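Local coordinates for protein SnoK (Streptomyces nogalater, PDB 5EPA) that acts as a non-heme iron, 2-oxoglutarate-dependent carbocyclase in the biosynthesis of nogalamycin, at residues L131-E136 / T220-E225; D135-P140 / E180-F185; T147-I152 / V214-R219; R175-E180 / V194-P199. All coordinates share one frame; numbering follows the deposited sequence.

Interaction 1: residues L131-E136 / T220-E225; sequences LVHDDE and TVHMAE. With FE (Fe (III) ion), chain G; AKG (2-oxoglutaric acid), chain H.
His133 and His222 form an antiparallel hydrogen-bonded pair, closed by backbone bonds from His133 N to His222 O (3.0 Å) and from His222 N to His133 O (2.9 Å). The CA-H groups of Val132 and Val221 reach the same oxygens, His222 O and His133 O respectively. Both imidazoles leave one face of the sheet and meet at the iron(III) ion, His133 NE2 and His222 NE2 each 2.1 Å from it, and Asp135 OD1 binds at 1.9 Å. CG of each histidine sits between its backbone N and carbonyl carbon (chi1 63° and 61°), which turns the rings toward the shared ion. This is the facial triad of two histidines and one carboxylate, with the HxD...H sequence pattern, of 2-oxoglutarate-dependent oxygenases built on the double-stranded beta-helix; 2-oxoglutarate O2 and O5 and one water fill the remaining sites. The imidazole planes stand 63° apart. Each ring is fixed in rotation by ND1, the nitrogen not bound to iron, which donates within the ring plane to a carbonyl two residues earlier: His133 ND1 to Leu131 O at 2.9 Å and His222 ND1 to Thr220 O at 2.9 Å. Asp135 OD2 is held by His216, and a water bridges Asp135 N and Thr220 O. Off the metal side, Val132 CG2 presses tightly on Val221 CG1 (3.3 Å) and touches Met223 CE; Leu191 of helix 191-194 rests against both valines.

Interaction 2: residues D135-P140 / E180-F185; sequences DETGLP and EHMTSF. With FE (Fe (III) ion), chain G; AKG (2-oxoglutaric acid), chain H.
Glu136 reaches along the backbone of Glu180, its CG anti to its own backbone N (chi1 175°) and the chain extended beyond. From CB the chain runs out to CG, 3.5 Å from Glu180 O. Past CD the carboxylate divides its work: OE1 comes within 4.0 Å of Glu180 CA and accepts from a water, 2.8 Å from OE1, that in turn accepts from Glu180 N, while OE2 forms a salt bridge with Arg219. The direct polar link between the segments is made by backbone, Met182 N donating to Thr137 O at 3.0 Å. Beside it Thr137 CG2 packs obliquely on Met182 CG (3.8 Å), and Thr137 OG1 turns back to Asp134. The His181 ring presents an edge to the chain of Leu139 and Pro140, with ND1 3.4 Å from Leu139 O and CE1 close to Pro140 CA; its NE2 is hydrogen-bonded to Pro249 O. With an alanine in place of His181, Pro249 O would probably lose this donor and a gap would open beside Leu139 and Pro140. The contact joins the loop after strand 130-133, which carries the iron ligand Asp135 and has helix-like backbone angles at 135-137, to the loop between strand 164-166 and helix 191-194. Glu136 OE1 and Glu180 OE2 stay 5.4 Å apart; any repulsion is probably eased by Arg219 on Glu136 OE2, by Arg175 and Arg178 on Glu180, and weakly, at long range, by Arg178 near Glu136 OE1.

Interaction 3: residues T147-I152 / V214-R219; sequences TLTAWI and VFHHCR. With AKG (2-oxoglutaric acid), chain H.
In the large antiparallel sheet of the double-stranded beta-helix, strands 148-152 and 214-217 lie side by side, Thr149 paired with His216 and Trp151 with Val214. Both are hydrogen-bonded pairs; Thr149 N to His216 O and His216 N to Thr149 O both measure 2.9 Å. On that face Thr149 CB rests over one face of the His216 imidazole, toward its rim, 4.0 Å from its centroid, as a CH-pi contact. Thr149, Trp151 and His216 here line the 2-oxoglutarate pocket. With CG anti to the backbone N (chi1 -166°), the Trp151 indole reaches the co-substrate, and NE1 donates in the ring plane to 2-oxoglutarate O3 at 3.1 Å, nearly straight. His216 NE2 gives its stronger bond to Asp135 OD2 and a weak one to 2-oxoglutarate O2. A phenylalanine at Trp151 would probably leave O3 without this N-H donor and the far carboxylate less firmly placed, although Arg233 also binds the co-substrate. On the reverse face Phe215 CE2 meets Ala150 CB at 3.6 Å and Leu148 CD1 lies near Phe215 CD2, with helix 98-108 against the phenyl ring. At the strand ends Thr147 O accepts from Cys218 N and sits above one face of the His217 ring.

Interaction 4: residues R175-E180 / V194-P199; sequences REDRQE and VWPDYP
The side chains of Asp177 and Trp195 cross at about a right angle, with the carboxylate and indole planes 39° apart. Asp177 CG stands 3.4 Å from Trp195 CD1, and CB of the aspartate touches the same carbon, so the acid meets the pyrrole corner of the indole. With CG anti to the carbonyl carbon (chi1 -69°), the Asp177 carboxylate also brings OD1 to 3.8 Å from Pro196 CD. The backbone at this place is tied to the ring by Arg173, which hydrogen-bonds Asp177 O and makes a cation-pi contact with Trp195. Val194 meets the chain just beyond Asp177: its CG1, anti to the backbone N, lies against the Arg178-Gln179 peptide, 3.6 Å from Gln179 N. No direct hydrogen bond joins the two segments, whose direct contact is van der Waals packing. The loop is braced internally by charge. Glu180 CD lies 3.4 Å above the centre of the Arg175 guanidinium, Arg178 NH1 pairs with Glu180 OE2 at 2.8 Å, and Arg175 NH1 donates to Arg178 O. The contact joins a short 3-10 turn at 175-177, in the long loop after strand 164-166, to the exit of helix 191-194, where the chain makes a type I beta turn from Trp195 to Tyr198: surface packing of a loop on a helix end, at the periphery of the double-stranded beta-helix.

In the fold
Going from the N terminus, the first segment in contact is on strand 130-133 and the turn after it, from which interactions 1 and 2 both start. Interaction 2 closes the shorter loop, at 180-185; interaction 1 closes the longer one, at 220-225. Interaction 3, opening at 147-152 and closing at 214-219, falls wholly within the span of interaction 1 and crosses interaction 2. Interaction 4 makes a short loop within the spans of both 1 and 3, and crosses interaction 2, sharing Glu180 with it. The small sheet of interaction 1 is linked to the large one of interaction 3 by Asp135 with His216 and Glu136 with Cys218, while interactions 2 and 4 fasten the peripheral loops on one side.

Interaction 1: residues L131-E136 / T220-E225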
# COMPACT_ATOMS: atom_id res chain seq x y z
N LEU A 131 -1.02 6.32 -11.48
CA LEU A 131 -2.39 6.54 -11.86
C LEU A 131 -3.34 6.22 -10.71
O LEU A 131 -3.22 5.22 -10.01
CB LEU A 131 -2.71 5.71 -13.11
CG LEU A 131 -4.13 5.89 -13.75
CD1 LEU A 131 -4.34 7.26 -14.36
CD2 LEU A 131 -4.34 4.80 -14.79
N VAL A 132 -4.33 7.09 -10.56
CA VAL A 132 -5.35 6.96 -9.53
C VAL A 132 -6.05 5.58 -9.56
O VAL A 132 -6.37 5.06 -10.61
CB VAL A 132 -6.41 8.10 -9.64
CG1 VAL A 132 -7.17 8.01 -10.97
CG2 VAL A 132 -7.39 8.09 -8.48
N HIS A 133 -6.33 5.04 -8.37
CA HIS A 133 -7.01 3.76 -8.23
C HIS A 133 -7.42 3.52 -6.80
O HIS A 133 -7.05 4.29 -5.92
CB HIS A 133 -6.06 2.60 -8.67
CG HIS A 133 -4.83 2.47 -7.81
ND1 HIS A 133 -3.75 3.32 -7.92
CD2 HIS A 133 -4.51 1.60 -6.81
CE1 HIS A 133 -2.83 2.98 -7.02
NE2 HIS A 133 -3.28 1.96 -6.30
N ASP A 134 -8.17 2.45 -6.56
CA ASP A 134 -8.26 1.89 -5.22
C ASP A 134 -7.62 0.50 -5.27
O ASP A 134 -7.35 -0.02 -6.34
CB ASP A 134 -9.67 1.82 -4.69
CG ASP A 134 -10.60 0.86 -5.47
OD1 ASP A 134 -10.18 -0.24 -5.87
OD2 ASP A 134 -11.80 1.24 -5.65
N ASP A 135 -7.26 -0.03 -4.12
CA ASP A 135 -6.44 -1.25 -4.10
C ASP A 135 -7.31 -2.48 -4.23
O ASP A 135 -6.91 -3.46 -4.82
CB ASP A 135 -5.62 -1.30 -2.83
CG ASP A 135 -4.48 -0.27 -2.80
OD1 ASP A 135 -3.87 0.14 -3.85
OD2 ASP A 135 -4.21 0.12 -1.65
N GLU A 136 -8.53 -2.40 -3.70
CA GLU A 136 -9.49 -3.47 -3.77
C GLU A 136 -9.63 -4.00 -5.18
O GLU A 136 -9.73 -5.21 -5.41
CB GLU A 136 -10.84 -2.98 -3.21
CG GLU A 136 -11.99 -3.95 -3.32
CD GLU A 136 -13.29 -3.38 -2.73
OE1 GLU A 136 -13.85 -2.36 -3.26
OE2 GLU A 136 -13.75 -3.94 -1.70
N THR A 220 -10.08 3.29 -0.38
CA THR A 220 -9.69 4.69 -0.46
C THR A 220 -9.04 4.93 -1.83
O THR A 220 -8.08 4.25 -2.21
CB THR A 220 -8.73 5.08 0.65
OG1 THR A 220 -9.39 4.88 1.90
CG2 THR A 220 -8.32 6.56 0.52
N VAL A 221 -9.59 5.89 -2.56
CA VAL A 221 -9.03 6.28 -3.83
C VAL A 221 -7.73 7.04 -3.56
O VAL A 221 -7.71 8.00 -2.77
CB VAL A 221 -10.03 7.12 -4.64
CG1 VAL A 221 -9.41 7.65 -5.92
CG2 VAL A 221 -11.22 6.27 -5.01
N HIS A 222 -6.68 6.65 -4.26
CA HIS A 222 -5.41 7.30 -4.10
C HIS A 222 -4.57 7.30 -5.37
O HIS A 222 -4.87 6.64 -6.35
CB HIS A 222 -4.64 6.63 -2.95
CG HIS A 222 -4.34 5.17 -3.19
ND1 HIS A 222 -5.30 4.19 -3.03
CD2 HIS A 222 -3.21 4.52 -3.55
CE1 HIS A 222 -4.76 3.01 -3.29
NE2 HIS A 222 -3.49 3.17 -3.64
N MET A 223 -3.47 8.03 -5.31
CA MET A 223 -2.60 8.20 -6.45
C MET A 223 -1.23 8.67 -5.96
O MET A 223 -1.05 8.86 -4.77
CB MET A 223 -3.26 9.21 -7.42
CG MET A 223 -3.20 10.66 -6.93
SD MET A 223 -4.58 11.63 -7.53
CE MET A 223 -5.85 11.10 -6.37
N ALA A 224 -0.27 8.87 -6.86
CA ALA A 224 1.00 9.50 -6.48
C ALA A 224 1.57 10.40 -7.56
O ALA A 224 1.37 10.17 -8.72
CB ALA A 224 2.03 8.44 -6.12
N GLU A 225 2.34 11.39 -7.13
CA GLU A 225 3.04 12.31 -8.03
C GLU A 225 4.15 11.62 -8.76
O GLU A 225 4.68 10.64 -8.30
CB GLU A 225 3.76 13.42 -7.24
CG GLU A 225 2.88 14.27 -6.37
CD GLU A 225 1.77 14.90 -7.17
OE1 GLU A 225 2.09 15.72 -8.04
OE2 GLU A 225 0.59 14.53 -6.94
FE FE G . -2.53 1.41 -4.40
C1 AKG H . -0.30 1.68 -2.75
O1 AKG H . 0.49 1.58 -1.78
O2 AKG H . -1.44 1.15 -2.84
C2 AKG H . 0.10 2.45 -3.93
O5 AKG H . -0.75 2.49 -4.81
C3 AKG H . 1.45 3.12 -4.01
C4 AKG H . 1.83 3.72 -5.36
C5 AKG H . 3.20 4.43 -5.27
O3 AKG H . 4.05 4.12 -4.37
O4 AKG H . 3.49 5.31 -6.08
O HOH W 1 -7.22 1.73 -1.63
O HOH W 2 -1.57 -0.34 -5.23

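Interaction 2: residues D135-P140 / E180-F185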
# COMPACT_ATOMS: atom_id res chain seq x y z
N ASP A 135 -7.26 -0.03 -4.12
CA ASP A 135 -6.44 -1.25 -4.10
C ASP A 135 -7.31 -2.48 -4.23
O ASP A 135 -6.91 -3.46 -4.82
CB ASP A 135 -5.62 -1.30 -2.83
CG ASP A 135 -4.48 -0.27 -2.80
OD1 ASP A 135 -3.87 0.14 -3.85
OD2 ASP A 135 -4.21 0.12 -1.65
N GLU A 136 -8.53 -2.40 -3.70
CA GLU A 136 -9.49 -3.47 -3.77
C GLU A 136 -9.63 -4.00 -5.18
O GLU A 136 -9.73 -5.21 -5.41
CB GLU A 136 -10.84 -2.98 -3.21
CG GLU A 136 -11.99 -3.95 -3.32
CD GLU A 136 -13.29 -3.38 -2.73
OE1 GLU A 136 -13.85 -2.36 -3.26
OE2 GLU A 136 -13.75 -3.94 -1.70
N THR A 137 -9.68 -3.11 -6.13
CA THR A 137 -9.94 -3.47 -7.51
C THR A 137 -8.90 -4.47 -8.06
O THR A 137 -9.23 -5.39 -8.80
CB THR A 137 -9.93 -2.19 -8.37
OG1 THR A 137 -11.00 -1.30 -7.93
CG2 THR A 137 -10.09 -2.49 -9.82
N GLY A 138 -7.64 -4.27 -7.68
CA GLY A 138 -6.55 -5.14 -8.10
C GLY A 138 -6.08 -6.25 -7.15
O GLY A 138 -5.10 -6.93 -7.44
N LEU A 139 -6.78 -6.44 -6.03
CA LEU A 139 -6.47 -7.54 -5.11
C LEU A 139 -7.26 -8.77 -5.48
O LEU A 139 -8.47 -8.70 -5.67
CB LEU A 139 -6.80 -7.16 -3.68
CG LEU A 139 -5.80 -6.18 -3.02
CD1 LEU A 139 -6.37 -5.65 -1.73
CD2 LEU A 139 -4.45 -6.80 -2.75
N PRO A 140 -6.59 -9.92 -5.62
CA PRO A 140 -7.23 -11.17 -6.06
C PRO A 140 -7.89 -11.88 -4.89
O PRO A 140 -7.59 -13.05 -4.60
CB PRO A 140 -6.07 -11.96 -6.63
CG PRO A 140 -4.91 -11.55 -5.75
CD PRO A 140 -5.14 -10.10 -5.40
N GLU A 180 -14.66 -2.41 -7.71
CA GLU A 180 -14.48 -3.70 -6.97
C GLU A 180 -13.44 -4.73 -7.39
O GLU A 180 -12.72 -5.23 -6.51
CB GLU A 180 -15.75 -4.57 -6.86
CG GLU A 180 -16.88 -3.91 -6.06
CD GLU A 180 -17.74 -4.92 -5.28
OE1 GLU A 180 -17.49 -6.15 -5.35
OE2 GLU A 180 -18.67 -4.45 -4.59
N HIS A 181 -13.46 -5.17 -8.64
CA HIS A 181 -12.64 -6.27 -9.02
C HIS A 181 -12.40 -6.36 -10.49
O HIS A 181 -13.36 -6.35 -11.25
CB HIS A 181 -13.19 -7.59 -8.55
CG HIS A 181 -12.22 -8.73 -8.70
ND1 HIS A 181 -11.08 -8.84 -7.91
CD2 HIS A 181 -12.21 -9.81 -9.52
CE1 HIS A 181 -10.42 -9.93 -8.24
NE2 HIS A 181 -11.08 -10.53 -9.22
N MET A 182 -11.13 -6.48 -10.88
CA MET A 182 -10.78 -6.79 -12.26
C MET A 182 -10.37 -8.24 -12.44
O MET A 182 -9.39 -8.68 -11.84
CB MET A 182 -9.65 -5.88 -12.74
CG MET A 182 -10.11 -4.45 -13.04
SD MET A 182 -8.87 -3.47 -13.91
CE MET A 182 -7.36 -3.97 -13.09
N THR A 183 -11.11 -8.99 -13.23
CA THR A 183 -10.71 -10.33 -13.57
C THR A 183 -9.59 -10.30 -14.63
O THR A 183 -8.68 -11.12 -14.60
CB THR A 183 -11.90 -11.12 -14.07
OG1 THR A 183 -12.84 -11.20 -13.01
CG2 THR A 183 -11.51 -12.55 -14.49
N SER A 184 -9.69 -9.36 -15.57
CA SER A 184 -8.66 -9.12 -16.58
C SER A 184 -8.56 -7.65 -16.89
O SER A 184 -9.48 -6.89 -16.56
CB SER A 184 -8.94 -9.90 -17.85
OG SER A 184 -10.11 -9.50 -18.49
N PHE A 185 -7.47 -7.22 -17.53
CA PHE A 185 -7.22 -5.80 -17.73
C PHE A 185 -8.18 -5.11 -18.71
O PHE A 185 -8.34 -3.93 -18.66
CB PHE A 185 -5.76 -5.53 -18.12
CG PHE A 185 -4.81 -5.62 -16.97
CD1 PHE A 185 -4.84 -4.69 -15.96
CD2 PHE A 185 -3.86 -6.68 -16.87
CE1 PHE A 185 -3.96 -4.78 -14.87
CE2 PHE A 185 -2.98 -6.78 -15.79
CZ PHE A 185 -3.02 -5.83 -14.81
FE FE G . -2.53 1.41 -4.40
C1 AKG H . -0.30 1.68 -2.75
O1 AKG H . 0.49 1.58 -1.78
O2 AKG H . -1.44 1.15 -2.84
C2 AKG H . 0.10 2.45 -3.93
O5 AKG H . -0.75 2.49 -4.81
C3 AKG H . 1.45 3.12 -4.01
C4 AKG H . 1.83 3.72 -5.36
C5 AKG H . 3.20 4.43 -5.27
O3 AKG H . 4.05 4.12 -4.37
O4 AKG H . 3.49 5.31 -6.08
O HOH W 3 -13.57 -0.80 -5.57
O HOH W 2 -1.57 -0.34 -5.23

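Interaction 3: residues T147-I152 / V214-R219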
# COMPACT_ATOMS: atom_id res chain seq x y z
N THR A 147 -9.52 -4.59 5.06
CA THR A 147 -8.22 -4.62 4.44
C THR A 147 -7.67 -3.19 4.24
O THR A 147 -8.38 -2.29 3.74
CB THR A 147 -8.26 -5.37 3.11
OG1 THR A 147 -8.54 -6.74 3.35
CG2 THR A 147 -6.96 -5.30 2.34
N LEU A 148 -6.39 -3.02 4.56
CA LEU A 148 -5.70 -1.74 4.45
C LEU A 148 -4.21 -1.91 4.16
O LEU A 148 -3.64 -3.00 4.30
CB LEU A 148 -5.86 -0.93 5.71
CG LEU A 148 -5.00 -1.23 6.92
CD1 LEU A 148 -5.25 -0.20 8.00
CD2 LEU A 148 -5.33 -2.57 7.47
N THR A 149 -3.59 -0.82 3.71
CA THR A 149 -2.19 -0.81 3.30
C THR A 149 -1.41 0.17 4.16
O THR A 149 -1.90 1.27 4.44
CB THR A 149 -2.04 -0.36 1.85
OG1 THR A 149 -2.65 -1.30 0.95
CG2 THR A 149 -0.58 -0.19 1.47
N ALA A 150 -0.23 -0.26 4.60
CA ALA A 150 0.73 0.60 5.25
C ALA A 150 1.78 1.01 4.22
O ALA A 150 2.47 0.17 3.69
CB ALA A 150 1.41 -0.14 6.39
N TRP A 151 1.87 2.30 3.93
CA TRP A 151 2.83 2.83 2.96
C TRP A 151 3.94 3.45 3.76
O TRP A 151 3.77 4.50 4.36
CB TRP A 151 2.16 3.84 2.07
CG TRP A 151 2.90 4.24 0.82
CD1 TRP A 151 2.86 3.64 -0.39
CD2 TRP A 151 3.71 5.40 0.67
NE1 TRP A 151 3.63 4.33 -1.29
CE2 TRP A 151 4.17 5.42 -0.65
CE3 TRP A 151 4.13 6.41 1.56
CZ2 TRP A 151 4.97 6.44 -1.14
CZ3 TRP A 151 4.98 7.40 1.07
CH2 TRP A 151 5.39 7.41 -0.26
N ILE A 152 5.03 2.71 3.87
CA ILE A 152 6.10 3.04 4.78
C ILE A 152 7.15 3.82 4.01
O ILE A 152 7.70 3.32 3.04
CB ILE A 152 6.73 1.74 5.33
CG1 ILE A 152 5.67 0.88 6.01
CG2 ILE A 152 7.83 2.06 6.34
CD1 ILE A 152 6.04 -0.57 6.08
N VAL A 214 1.95 6.13 6.18
CA VAL A 214 0.58 6.50 5.90
C VAL A 214 -0.20 5.23 5.61
O VAL A 214 0.15 4.47 4.74
CB VAL A 214 0.45 7.43 4.69
CG1 VAL A 214 -0.97 7.98 4.59
CG2 VAL A 214 1.44 8.58 4.79
N PHE A 215 -1.32 5.06 6.31
CA PHE A 215 -2.20 3.90 6.15
C PHE A 215 -3.40 4.31 5.34
O PHE A 215 -3.96 5.39 5.53
CB PHE A 215 -2.72 3.41 7.50
CG PHE A 215 -1.66 2.87 8.39
CD1 PHE A 215 -0.91 3.68 9.15
CD2 PHE A 215 -1.44 1.48 8.46
CE1 PHE A 215 0.11 3.17 9.95
CE2 PHE A 215 -0.46 0.96 9.27
CZ PHE A 215 0.33 1.81 10.03
N HIS A 216 -3.81 3.46 4.41
CA HIS A 216 -5.06 3.72 3.67
C HIS A 216 -5.89 2.47 3.45
O HIS A 216 -5.37 1.40 3.10
CB HIS A 216 -4.79 4.50 2.32
CG HIS A 216 -4.06 3.72 1.28
ND1 HIS A 216 -2.70 3.71 1.19
CD2 HIS A 216 -4.50 2.88 0.31
CE1 HIS A 216 -2.32 2.90 0.22
NE2 HIS A 216 -3.40 2.42 -0.36
N HIS A 217 -7.19 2.64 3.59
CA HIS A 217 -8.16 1.57 3.36
C HIS A 217 -8.17 1.08 1.91
O HIS A 217 -7.81 1.81 0.99
CB HIS A 217 -9.53 2.03 3.77
CG HIS A 217 -10.55 0.94 3.84
ND1 HIS A 217 -11.31 0.58 2.76
CD2 HIS A 217 -10.97 0.18 4.88
CE1 HIS A 217 -12.15 -0.38 3.11
NE2 HIS A 217 -11.96 -0.64 4.40
N CYS A 218 -8.56 -0.18 1.71
CA CYS A 218 -8.52 -0.81 0.36
C CYS A 218 -9.51 -0.20 -0.64
O CYS A 218 -9.43 -0.45 -1.83
CB CYS A 218 -8.74 -2.33 0.42
SG CYS A 218 -10.38 -2.85 1.06
N ARG A 219 -10.44 0.60 -0.14
CA ARG A 219 -11.39 1.36 -0.97
C ARG A 219 -11.08 2.82 -1.10
O ARG A 219 -11.79 3.53 -1.83
CB ARG A 219 -12.80 1.22 -0.45
CG ARG A 219 -13.37 -0.13 -0.79
CD ARG A 219 -14.76 -0.26 -0.26
NE ARG A 219 -15.15 -1.65 -0.32
CZ ARG A 219 -16.35 -2.09 0.00
NH1 ARG A 219 -17.28 -1.25 0.40
NH2 ARG A 219 -16.61 -3.38 -0.07
C1 AKG H . -0.30 1.68 -2.75
O1 AKG H . 0.49 1.58 -1.78
O2 AKG H . -1.44 1.15 -2.84
C2 AKG H . 0.10 2.45 -3.93
O5 AKG H . -0.75 2.49 -4.81
C3 AKG H . 1.45 3.12 -4.01
C4 AKG H . 1.83 3.72 -5.36
C5 AKG H . 3.20 4.43 -5.27
O3 AKG H . 4.05 4.12 -4.37
O4 AKG H . 3.49 5.31 -6.08
O HOH W 4 -5.09 -0.43 0.58

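Interaction 4: residues R175-E180 / V194-P199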
# COMPACT_ATOMS: atom_id res chain seq x y z
N ARG A 175 -21.75 1.06 -3.77
CA ARG A 175 -21.37 0.02 -4.77
C ARG A 175 -21.31 0.53 -6.20
O ARG A 175 -20.36 0.26 -6.91
CB ARG A 175 -22.40 -1.13 -4.68
CG ARG A 175 -22.40 -2.32 -5.66
CD ARG A 175 -21.21 -3.25 -5.36
NE ARG A 175 -20.80 -4.04 -6.54
CZ ARG A 175 -20.02 -3.56 -7.51
NH1 ARG A 175 -19.58 -2.29 -7.47
NH2 ARG A 175 -19.66 -4.35 -8.52
N GLU A 176 -22.32 1.29 -6.59
CA GLU A 176 -22.38 1.81 -7.95
C GLU A 176 -21.21 2.75 -8.33
O GLU A 176 -20.99 3.01 -9.52
CB GLU A 176 -23.72 2.53 -8.21
CG GLU A 176 -23.91 3.85 -7.36
CD GLU A 176 -24.94 3.78 -6.21
OE1 GLU A 176 -25.06 2.67 -5.59
OE2 GLU A 176 -25.58 4.84 -5.92
N ASP A 177 -20.51 3.29 -7.33
CA ASP A 177 -19.38 4.19 -7.54
C ASP A 177 -18.01 3.50 -7.35
O ASP A 177 -17.00 4.15 -7.31
CB ASP A 177 -19.50 5.36 -6.57
CG ASP A 177 -20.67 6.29 -6.90
OD1 ASP A 177 -21.01 6.43 -8.08
OD2 ASP A 177 -21.25 6.88 -5.98
N ARG A 178 -18.02 2.19 -7.25
CA ARG A 178 -16.80 1.40 -7.06
C ARG A 178 -16.64 0.38 -8.16
O ARG A 178 -17.61 -0.19 -8.64
CB ARG A 178 -16.89 0.57 -5.82
CG ARG A 178 -16.74 1.37 -4.58
CD ARG A 178 -16.50 0.43 -3.42
NE ARG A 178 -17.77 0.06 -2.81
CZ ARG A 178 -18.26 -1.18 -2.71
NH1 ARG A 178 -17.58 -2.22 -3.19
NH2 ARG A 178 -19.45 -1.37 -2.12
N GLN A 179 -15.41 0.17 -8.59
CA GLN A 179 -15.19 -0.87 -9.56
C GLN A 179 -15.20 -2.29 -8.93
O GLN A 179 -15.71 -3.22 -9.54
CB GLN A 179 -13.91 -0.64 -10.32
CG GLN A 179 -13.73 -1.66 -11.43
CD GLN A 179 -12.82 -1.18 -12.50
OE1 GLN A 179 -12.04 -0.24 -12.30
NE2 GLN A 179 -12.84 -1.86 -13.65
N GLU A 180 -14.66 -2.41 -7.71
CA GLU A 180 -14.48 -3.70 -6.97
C GLU A 180 -13.44 -4.73 -7.39
O GLU A 180 -12.72 -5.23 -6.51
CB GLU A 180 -15.75 -4.57 -6.86
CG GLU A 180 -16.88 -3.91 -6.06
CD GLU A 180 -17.74 -4.92 -5.28
OE1 GLU A 180 -17.49 -6.15 -5.35
OE2 GLU A 180 -18.67 -4.45 -4.59
N VAL A 194 -16.60 5.18 -13.74
CA VAL A 194 -17.04 4.40 -12.59
C VAL A 194 -17.72 5.26 -11.52
O VAL A 194 -18.79 4.94 -11.02
CB VAL A 194 -15.84 3.74 -11.92
CG1 VAL A 194 -16.29 2.99 -10.68
CG2 VAL A 194 -15.10 2.80 -12.86
N TRP A 195 -17.06 6.36 -11.15
CA TRP A 195 -17.50 7.29 -10.11
C TRP A 195 -17.69 8.71 -10.67
O TRP A 195 -16.78 9.49 -10.65
CB TRP A 195 -16.45 7.33 -9.00
CG TRP A 195 -16.82 8.08 -7.78
CD1 TRP A 195 -18.06 8.46 -7.39
CD2 TRP A 195 -15.93 8.54 -6.78
NE1 TRP A 195 -18.00 9.12 -6.19
CE2 TRP A 195 -16.70 9.19 -5.80
CE3 TRP A 195 -14.54 8.49 -6.61
CZ2 TRP A 195 -16.15 9.75 -4.65
CZ3 TRP A 195 -13.98 9.05 -5.47
CH2 TRP A 195 -14.80 9.68 -4.51
N PRO A 196 -18.88 9.02 -11.20
CA PRO A 196 -19.05 10.29 -11.93
C PRO A 196 -18.64 11.54 -11.15
O PRO A 196 -18.19 12.51 -11.75
CB PRO A 196 -20.54 10.33 -12.21
CG PRO A 196 -20.90 8.88 -12.32
CD PRO A 196 -20.05 8.15 -11.32
N ASP A 197 -18.78 11.50 -9.85
CA ASP A 197 -18.45 12.66 -9.03
C ASP A 197 -16.95 12.77 -8.68
O ASP A 197 -16.53 13.75 -8.06
CB ASP A 197 -19.27 12.61 -7.76
CG ASP A 197 -19.61 13.98 -7.23
OD1 ASP A 197 -20.22 14.79 -7.95
OD2 ASP A 197 -19.21 14.25 -6.06
N TYR A 198 -16.14 11.79 -9.09
CA TYR A 198 -14.69 11.80 -8.81
C TYR A 198 -14.02 13.14 -9.09
O TYR A 198 -13.32 13.65 -8.24
CB TYR A 198 -13.94 10.67 -9.57
CG TYR A 198 -12.42 10.81 -9.54
CD1 TYR A 198 -11.74 10.86 -8.33
CD2 TYR A 198 -11.68 10.94 -10.69
CE1 TYR A 198 -10.38 11.07 -8.29
CE2 TYR A 198 -10.32 11.16 -10.66
CZ TYR A 198 -9.67 11.23 -9.45
OH TYR A 198 -8.28 11.37 -9.39
N PRO A 199 -14.24 13.70 -10.27
CA PRO A 199 -13.55 14.96 -10.57
C PRO A 199 -13.88 16.17 -9.67
O PRO A 199 -13.13 17.13 -9.68
CB PRO A 199 -13.98 15.27 -12.03
CG PRO A 199 -14.74 14.10 -12.53
CD PRO A 199 -15.16 13.29 -11.34
O HOH W 5 -21.70 5.00 -10.65